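Local coordinates for protein MxaA (Stigmatella aurantiaca, PDB 4W4T) that contributes to myxalamid biosynthesis as a PKS-NRPS component whose terminal reductase domain, described here, binds NADPH and probably releases the product reductively, leading to a primary alcohol, at residues G62-L67 / C85-K90; N97-N102 / P115-V120; D144-N149 / R171-L176. All coordinates share one frame; numbering follows the deposited sequence.

Contact 1: G62-L67 / C85-K90; sequences GATGFL and CLVRSK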
# COMPACT_ATOMS: atom_id res chain seq x y z
N GLY A 62 -9.44 -19.41 -13.79
CA GLY A 62 -8.84 -19.24 -12.49
C GLY A 62 -8.00 -20.42 -12.05
O GLY A 62 -7.69 -20.54 -10.87
N ALA A 63 -7.60 -21.27 -13.00
CA ALA A 63 -6.78 -22.44 -12.68
C ALA A 63 -5.42 -22.10 -12.05
O ALA A 63 -4.78 -22.97 -11.46
CB ALA A 63 -6.57 -23.30 -13.93
N THR A 64 -4.97 -20.85 -12.18
CA THR A 64 -3.67 -20.49 -11.62
C THR A 64 -3.77 -19.86 -10.22
O THR A 64 -2.76 -19.44 -9.66
CB THR A 64 -2.89 -19.51 -12.54
OG1 THR A 64 -3.62 -18.29 -12.68
CG2 THR A 64 -2.66 -20.12 -13.93
N GLY A 65 -4.98 -19.81 -9.66
CA GLY A 65 -5.17 -19.27 -8.32
C GLY A 65 -5.30 -20.37 -7.28
O GLY A 65 -5.08 -21.54 -7.58
N PHE A 66 -5.66 -20.00 -6.05
CA PHE A 66 -5.67 -20.95 -4.93
C PHE A 66 -6.88 -21.88 -5.01
O PHE A 66 -6.72 -23.09 -5.19
CB PHE A 66 -5.64 -20.17 -3.60
CG PHE A 66 -5.75 -21.03 -2.37
CD1 PHE A 66 -4.87 -22.08 -2.15
CD2 PHE A 66 -6.72 -20.76 -1.41
CE1 PHE A 66 -4.97 -22.87 -1.00
CE2 PHE A 66 -6.83 -21.55 -0.27
CZ PHE A 66 -5.95 -22.60 -0.07
N LEU A 67 -8.09 -21.33 -4.89
CA LEU A 67 -9.30 -22.14 -5.09
C LEU A 67 -9.28 -22.88 -6.44
O LEU A 67 -9.65 -24.05 -6.52
CB LEU A 67 -10.56 -21.28 -5.01
CG LEU A 67 -11.88 -22.03 -5.23
CD1 LEU A 67 -12.04 -23.19 -4.25
CD2 LEU A 67 -13.02 -21.04 -5.09
N CYS A 85 -8.55 -24.78 -19.65
CA CYS A 85 -8.17 -23.81 -18.63
C CYS A 85 -7.63 -22.51 -19.21
O CYS A 85 -6.56 -22.48 -19.79
CB CYS A 85 -7.12 -24.42 -17.70
SG CYS A 85 -7.73 -25.83 -16.78
N LEU A 86 -8.36 -21.43 -19.00
CA LEU A 86 -7.93 -20.12 -19.48
C LEU A 86 -6.69 -19.68 -18.71
O LEU A 86 -6.69 -19.69 -17.48
CB LEU A 86 -9.07 -19.11 -19.33
CG LEU A 86 -8.86 -17.75 -20.01
CD1 LEU A 86 -9.02 -17.90 -21.51
CD2 LEU A 86 -9.85 -16.75 -19.44
N VAL A 87 -5.64 -19.30 -19.42
CA VAL A 87 -4.39 -18.94 -18.78
C VAL A 87 -3.59 -17.94 -19.61
O VAL A 87 -3.47 -18.10 -20.83
CB VAL A 87 -3.52 -20.21 -18.50
CG1 VAL A 87 -3.25 -20.97 -19.81
CG2 VAL A 87 -2.22 -19.84 -17.80
N ARG A 88 -3.06 -16.91 -18.96
CA ARG A 88 -2.16 -15.96 -19.61
C ARG A 88 -0.80 -16.58 -19.85
O ARG A 88 -0.09 -16.91 -18.89
CB ARG A 88 -1.98 -14.69 -18.76
CG ARG A 88 -3.24 -13.88 -18.53
CD ARG A 88 -2.97 -12.67 -17.63
NE ARG A 88 -2.12 -11.67 -18.27
CZ ARG A 88 -0.89 -11.37 -17.87
NH1 ARG A 88 -0.34 -12.00 -16.84
NH2 ARG A 88 -0.19 -10.43 -18.51
N SER A 89 -0.43 -16.74 -21.11
CA SER A 89 0.87 -17.29 -21.47
C SER A 89 1.11 -17.09 -22.96
O SER A 89 0.17 -16.84 -23.70
CB SER A 89 0.95 -18.78 -21.11
OG SER A 89 -0.09 -19.50 -21.77
N LYS A 90 2.37 -17.18 -23.39
CA LYS A 90 2.69 -17.00 -24.81
C LYS A 90 2.39 -18.26 -25.63
O LYS A 90 2.17 -18.17 -26.84
CB LYS A 90 4.16 -16.61 -24.98
CG LYS A 90 4.45 -15.14 -24.70
CD LYS A 90 3.70 -14.24 -25.68
CE LYS A 90 3.60 -12.81 -25.16
NZ LYS A 90 2.76 -12.73 -23.93
O HOH W 1 -6.91 -18.37 -15.38
O HOH W 2 -7.93 -21.33 -15.87
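The backbone of A63 passes the end of strand 82-87 with its CA 6.3 Å from the CA of C85, and the chain then diverges slightly, T64 facing V87. A63 CB lies 4.0 Å from C85 CB, and the C85 sulfur reaches the same methyl; alanine suits this buried place, where its single methyl already meets both side-chain atoms of the cysteine, CB and SG. Further along, T64 CG2 meets V87 CG2 at 3.9 Å, the two side chains crossing at about a right angle. The threonine's chi1 of 62° places CG2 beside the backbone N, where it abuts the valine.

Water ties the backbones where no direct hydrogen bond does. L86 O accepts from both waters: one in turn accepts from G62 N, and the other from A63 N at 2.9 Å. A type I turn from G62 to G65, closed by G65 N to G62 O at 3.1 Å, delivers the chain into helix 66-78. G62 has a positive phi of 95°, where any CB would collide with the carbonyl oxygen of the residue before. This segment holds all but the first and last residues of the TGxxGxxG motif of a Rossmann fold; T64 to L67 and R88 contact NADPH when it is bound, though the cofactor is absent from this chain. The contact closes the beta-alpha-beta unit 57-61, 66-78, 82-87, with helix 92-105 packing R98 on T64 and V87 and I99 on C85.

Contact 2: N97-N102 / P115-V120; sequences NRIRKN and PRIVPV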
# COMPACT_ATOMS: atom_id res chain seq x y z
N ASN A 97 2.54 -25.35 -18.19
CA ASN A 97 3.54 -25.25 -17.12
C ASN A 97 3.04 -24.45 -15.93
O ASN A 97 3.27 -24.82 -14.78
CB ASN A 97 4.84 -24.63 -17.63
CG ASN A 97 5.52 -25.48 -18.69
OD1 ASN A 97 5.20 -26.66 -18.85
ND2 ASN A 97 6.46 -24.88 -19.41
N ARG A 98 2.37 -23.34 -16.21
CA ARG A 98 1.82 -22.50 -15.15
C ARG A 98 0.77 -23.28 -14.36
O ARG A 98 0.80 -23.32 -13.14
CB ARG A 98 1.21 -21.22 -15.73
CG ARG A 98 2.21 -20.27 -16.36
CD ARG A 98 1.60 -18.88 -16.55
NE ARG A 98 1.30 -18.24 -15.27
CZ ARG A 98 0.25 -17.45 -15.05
NH1 ARG A 98 -0.61 -17.20 -16.04
NH2 ARG A 98 0.06 -16.92 -13.86
N ILE A 99 -0.15 -23.92 -15.07
CA ILE A 99 -1.19 -24.70 -14.40
C ILE A 99 -0.56 -25.82 -13.58
O ILE A 99 -0.90 -26.00 -12.39
CB ILE A 99 -2.16 -25.26 -15.42
CG1 ILE A 99 -2.89 -24.09 -16.10
CG2 ILE A 99 -3.15 -26.18 -14.76
CD1 ILE A 99 -3.57 -24.48 -17.40
N ARG A 100 0.38 -26.56 -14.17
CA ARG A 100 1.02 -27.66 -13.44
C ARG A 100 1.74 -27.17 -12.19
O ARG A 100 1.59 -27.75 -11.11
CB ARG A 100 2.00 -28.41 -14.33
CG ARG A 100 2.59 -29.64 -13.66
CD ARG A 100 3.70 -30.28 -14.49
NE ARG A 100 4.81 -29.36 -14.68
CZ ARG A 100 5.09 -28.76 -15.84
NH1 ARG A 100 4.35 -29.00 -16.92
NH2 ARG A 100 6.12 -27.92 -15.91
N LYS A 101 2.52 -26.10 -12.32
CA LYS A 101 3.29 -25.58 -11.20
C LYS A 101 2.37 -25.12 -10.06
O LYS A 101 2.68 -25.34 -8.88
CB LYS A 101 4.20 -24.44 -11.64
CG LYS A 101 5.44 -24.89 -12.42
CD LYS A 101 6.37 -23.73 -12.74
CE LYS A 101 7.55 -24.17 -13.61
NZ LYS A 101 8.35 -25.26 -12.97
N ASN A 102 1.27 -24.48 -10.42
CA ASN A 102 0.30 -24.04 -9.41
C ASN A 102 -0.20 -25.24 -8.62
O ASN A 102 -0.22 -25.21 -7.39
CB ASN A 102 -0.88 -23.31 -10.06
CG ASN A 102 -1.80 -22.67 -9.02
OD1 ASN A 102 -1.34 -22.00 -8.11
ND2 ASN A 102 -3.11 -22.86 -9.17
N PRO A 115 -3.28 -35.32 -19.44
CA PRO A 115 -4.12 -35.47 -20.64
C PRO A 115 -5.45 -34.72 -20.54
O PRO A 115 -6.02 -34.36 -21.56
CB PRO A 115 -4.37 -36.98 -20.71
CG PRO A 115 -3.28 -37.59 -19.91
CD PRO A 115 -2.97 -36.63 -18.83
N ARG A 116 -5.92 -34.48 -19.32
CA ARG A 116 -7.25 -33.93 -19.10
C ARG A 116 -7.32 -32.40 -19.26
O ARG A 116 -8.39 -31.84 -19.47
CB ARG A 116 -7.76 -34.31 -17.70
CG ARG A 116 -7.85 -35.81 -17.43
CD ARG A 116 -9.07 -36.44 -18.08
NE ARG A 116 -10.30 -35.76 -17.69
CZ ARG A 116 -10.95 -35.96 -16.54
NH1 ARG A 116 -10.48 -36.82 -15.65
NH2 ARG A 116 -12.06 -35.28 -16.28
N ILE A 117 -6.16 -31.74 -19.15
CA ILE A 117 -6.08 -30.28 -19.11
C ILE A 117 -5.72 -29.70 -20.48
O ILE A 117 -4.77 -30.14 -21.11
CB ILE A 117 -5.03 -29.80 -18.09
CG1 ILE A 117 -5.33 -30.34 -16.70
CG2 ILE A 117 -4.97 -28.29 -18.07
CD1 ILE A 117 -4.23 -30.05 -15.70
N VAL A 118 -6.50 -28.73 -20.94
CA VAL A 118 -6.24 -28.04 -22.18
C VAL A 118 -6.13 -26.56 -21.98
O VAL A 118 -7.16 -25.89 -21.83
CB VAL A 118 -7.40 -28.30 -23.20
CG1 VAL A 118 -7.09 -27.60 -24.52
CG2 VAL A 118 -7.66 -29.75 -23.36
N PRO A 119 -4.90 -26.05 -21.92
CA PRO A 119 -4.84 -24.62 -21.72
C PRO A 119 -5.40 -23.85 -22.91
O PRO A 119 -5.33 -24.30 -24.07
CB PRO A 119 -3.36 -24.33 -21.57
CG PRO A 119 -2.72 -25.56 -21.21
CD PRO A 119 -3.59 -26.69 -21.77
N VAL A 120 -6.03 -22.72 -22.60
CA VAL A 120 -6.51 -21.80 -23.60
C VAL A 120 -5.79 -20.51 -23.29
O VAL A 120 -5.99 -19.95 -22.21
CB VAL A 120 -8.05 -21.66 -23.55
CG1 VAL A 120 -8.54 -20.60 -24.58
CG2 VAL A 120 -8.73 -22.99 -23.79
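I99 and I117 share one shape: in each, CG1 stands anti to the carbonyl carbon (chi1 -64° in I99) and the chain then runs out extended, so that CD1 becomes the reaching atom. The two isoleucines slide past each other in opposite directions. I99 CD1 meets I117 CG2 at 4.1 Å, while I117 CD1 comes equally near I99 CG2, a reciprocal fit, each isoleucine offering both its branches. The same I99 CD1 also rests 4.1 Å from P119 CG, so one methyl touches both strand residues. Alternation along the strand turns I117 and P119 toward the helix and V118 and V120 away from it. The proline lacks an N-H, but the backbone pairing with strand 82-87 runs through V118 and V120, to I83, C85 and V87.

On another side of the helix, R100 NH1 donates to N97 OD1 at 3.2 Å. The oxygen lies near the guanidinium plane, the donor is tilted 25° from the carbonyl plane, and NH2 adds a weak second bond.

The contact belongs to the unit of strand 82-87, helix 92-105 and strand 117-121. L72 of helix 66-78 touches both isoleucines, and M96 adds to I117 and P119.

Contact 3: D144-N149 / R171-L176; sequences DAIYHN and REILRL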
# COMPACT_ATOMS: atom_id res chain seq x y z
N ASP A 144 -18.86 -27.35 -23.23
CA ASP A 144 -20.19 -27.74 -22.81
C ASP A 144 -20.66 -26.96 -21.59
O ASP A 144 -21.83 -26.64 -21.46
CB ASP A 144 -20.26 -29.25 -22.51
CG ASP A 144 -20.21 -30.12 -23.78
OD1 ASP A 144 -20.44 -29.61 -24.90
OD2 ASP A 144 -19.96 -31.33 -23.65
N ALA A 145 -19.73 -26.68 -20.69
CA ALA A 145 -20.07 -25.97 -19.46
C ALA A 145 -18.89 -25.14 -18.94
O ALA A 145 -17.73 -25.37 -19.29
CB ALA A 145 -20.55 -26.98 -18.39
N ILE A 146 -19.21 -24.14 -18.13
CA ILE A 146 -18.22 -23.18 -17.66
C ILE A 146 -18.20 -23.08 -16.13
O ILE A 146 -19.25 -22.88 -15.51
CB ILE A 146 -18.47 -21.77 -18.23
CG1 ILE A 146 -18.42 -21.80 -19.76
CG2 ILE A 146 -17.44 -20.77 -17.70
CD1 ILE A 146 -19.24 -20.72 -20.43
N TYR A 147 -17.02 -23.22 -15.54
CA TYR A 147 -16.81 -22.90 -14.14
C TYR A 147 -16.01 -21.60 -14.10
O TYR A 147 -14.82 -21.59 -14.41
CB TYR A 147 -16.08 -24.02 -13.40
CG TYR A 147 -16.92 -25.29 -13.23
CD1 TYR A 147 -17.24 -26.08 -14.32
CD2 TYR A 147 -17.37 -25.68 -11.98
CE1 TYR A 147 -18.01 -27.23 -14.17
CE2 TYR A 147 -18.14 -26.83 -11.83
CZ TYR A 147 -18.46 -27.60 -12.93
OH TYR A 147 -19.21 -28.75 -12.79
N HIS A 148 -16.68 -20.51 -13.74
CA HIS A 148 -16.04 -19.20 -13.77
C HIS A 148 -15.53 -18.79 -12.37
O HIS A 148 -16.29 -18.27 -11.54
CB HIS A 148 -17.01 -18.16 -14.36
CG HIS A 148 -16.43 -16.77 -14.44
ND1 HIS A 148 -15.09 -16.55 -14.65
CD2 HIS A 148 -17.00 -15.56 -14.31
CE1 HIS A 148 -14.86 -15.24 -14.65
NE2 HIS A 148 -16.00 -14.62 -14.44
N ASN A 149 -14.26 -19.06 -12.12
CA ASN A 149 -13.62 -18.78 -10.84
C ASN A 149 -12.49 -17.75 -10.99
O ASN A 149 -11.80 -17.42 -10.03
CB ASN A 149 -13.07 -20.08 -10.22
CG ASN A 149 -12.34 -19.84 -8.91
OD1 ASN A 149 -12.83 -19.14 -8.03
ND2 ASN A 149 -11.13 -20.38 -8.79
N ARG A 171 -18.87 -10.55 -17.98
CA ARG A 171 -19.67 -10.26 -19.18
C ARG A 171 -19.23 -11.13 -20.37
O ARG A 171 -20.06 -11.70 -21.07
CB ARG A 171 -19.56 -8.78 -19.56
CG ARG A 171 -20.44 -8.39 -20.74
CD ARG A 171 -20.12 -6.99 -21.28
NE ARG A 171 -18.77 -6.89 -21.84
CZ ARG A 171 -18.20 -5.74 -22.20
NH1 ARG A 171 -18.87 -4.60 -22.07
NH2 ARG A 171 -16.97 -5.73 -22.70
N GLU A 172 -17.93 -11.25 -20.58
CA GLU A 172 -17.43 -12.00 -21.73
C GLU A 172 -17.68 -13.50 -21.57
O GLU A 172 -17.91 -14.22 -22.54
CB GLU A 172 -15.94 -11.72 -21.95
CG GLU A 172 -15.65 -10.25 -22.30
CD GLU A 172 -16.44 -9.79 -23.53
OE1 GLU A 172 -16.02 -10.10 -24.67
OE2 GLU A 172 -17.48 -9.11 -23.35
N ILE A 173 -17.64 -13.98 -20.33
CA ILE A 173 -17.98 -15.37 -20.02
C ILE A 173 -19.44 -15.61 -20.34
O ILE A 173 -19.80 -16.65 -20.92
CB ILE A 173 -17.70 -15.70 -18.52
CG1 ILE A 173 -16.19 -15.88 -18.29
CG2 ILE A 173 -18.51 -16.92 -18.03
CD1 ILE A 173 -15.60 -17.11 -19.02
N LEU A 174 -20.29 -14.65 -19.99
CA LEU A 174 -21.71 -14.78 -20.33
C LEU A 174 -21.92 -14.76 -21.84
O LEU A 174 -22.78 -15.45 -22.36
CB LEU A 174 -22.54 -13.67 -19.68
CG LEU A 174 -22.59 -13.76 -18.15
CD1 LEU A 174 -23.25 -12.51 -17.54
CD2 LEU A 174 -23.33 -15.04 -17.72
N ARG A 175 -21.12 -13.96 -22.52
CA ARG A 175 -21.13 -13.93 -23.99
C ARG A 175 -20.81 -15.31 -24.58
O ARG A 175 -21.49 -15.79 -25.48
CB ARG A 175 -20.12 -12.90 -24.49
CG ARG A 175 -20.34 -12.48 -25.91
CD ARG A 175 -19.28 -11.46 -26.37
NE ARG A 175 -19.22 -10.26 -25.52
CZ ARG A 175 -20.13 -9.28 -25.52
NH1 ARG A 175 -21.21 -9.37 -26.30
NH2 ARG A 175 -19.97 -8.23 -24.74
N LEU A 176 -19.77 -15.94 -24.07
CA LEU A 176 -19.37 -17.27 -24.53
C LEU A 176 -20.46 -18.30 -24.21
O LEU A 176 -20.76 -19.19 -25.02
CB LEU A 176 -18.04 -17.67 -23.89
CG LEU A 176 -17.51 -19.06 -24.22
CD1 LEU A 176 -17.08 -19.14 -25.68
CD2 LEU A 176 -16.37 -19.45 -23.29
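Strand 145-148 and helix 159-177 open a beta-alpha-beta unit of the Rossmann fold, and here I146 and H148 of the strand meet I173 and L176 of the helix. The two short segments run antiparallel, at 170°, with their axes 10.1 Å apart. I173 CG1 sits over the centre of one face of the H148 imidazole, 3.8 Å from the ring centroid and only 6° off the ring normal, a CH-pi contact. Its other branch serves the next inward-facing strand residue: I173 CG2 is 4.0 Å from I146 CG2. One turn on, L176 CD2 closes on I146 CD1 at 4.2 Å. Branched aliphatic residues fit this buried interface, where the chain leaves the sheet, climbs through the helix and returns as strand 185-188, the ordinary beta-alpha-beta crossover.

With chi1 at -179°, the H148 ring extends from the strand to lie against I173; there ND1 bonds to T61 OG1 and NE2 to T170 OG1, fixing the ring's rotation. A phenylalanine here would probably leave the hydroxyls of T61 and T170 without this partner and the ring free to turn. Away from the strand, the buried carboxylate of E172 is gripped by two arginines. R175 binds OE2 through both NE and NH2, with NH2 on the syn lone pair at 3.0 Å, while R171 NE reaches OE2 on the anti side, also at 3.0 Å.

Overall arrangement
All three contacts are buried and reach one parallel sheet, contacts 1 and 2 on one face and contact 3 on the other. Contacts 1 and 2 adjoin, their centres 8 Å apart: C85 N of contact 1 is hydrogen-bonded to V118 O of contact 2, as in neighbouring strands, while N102 ND2 donates to A63 O and so ties helix 92-105 to the glycine-rich turn. Contact 3 lies across strand 57-61 and meets contact 1 through N149 beside L67. Contact 1, at the cofactor end of the strands, is bridged by water; contact 2 is wholly aliphatic across its segments; contact 3, which buries most, adds an aromatic face and, within its helix, a salt-bridge network.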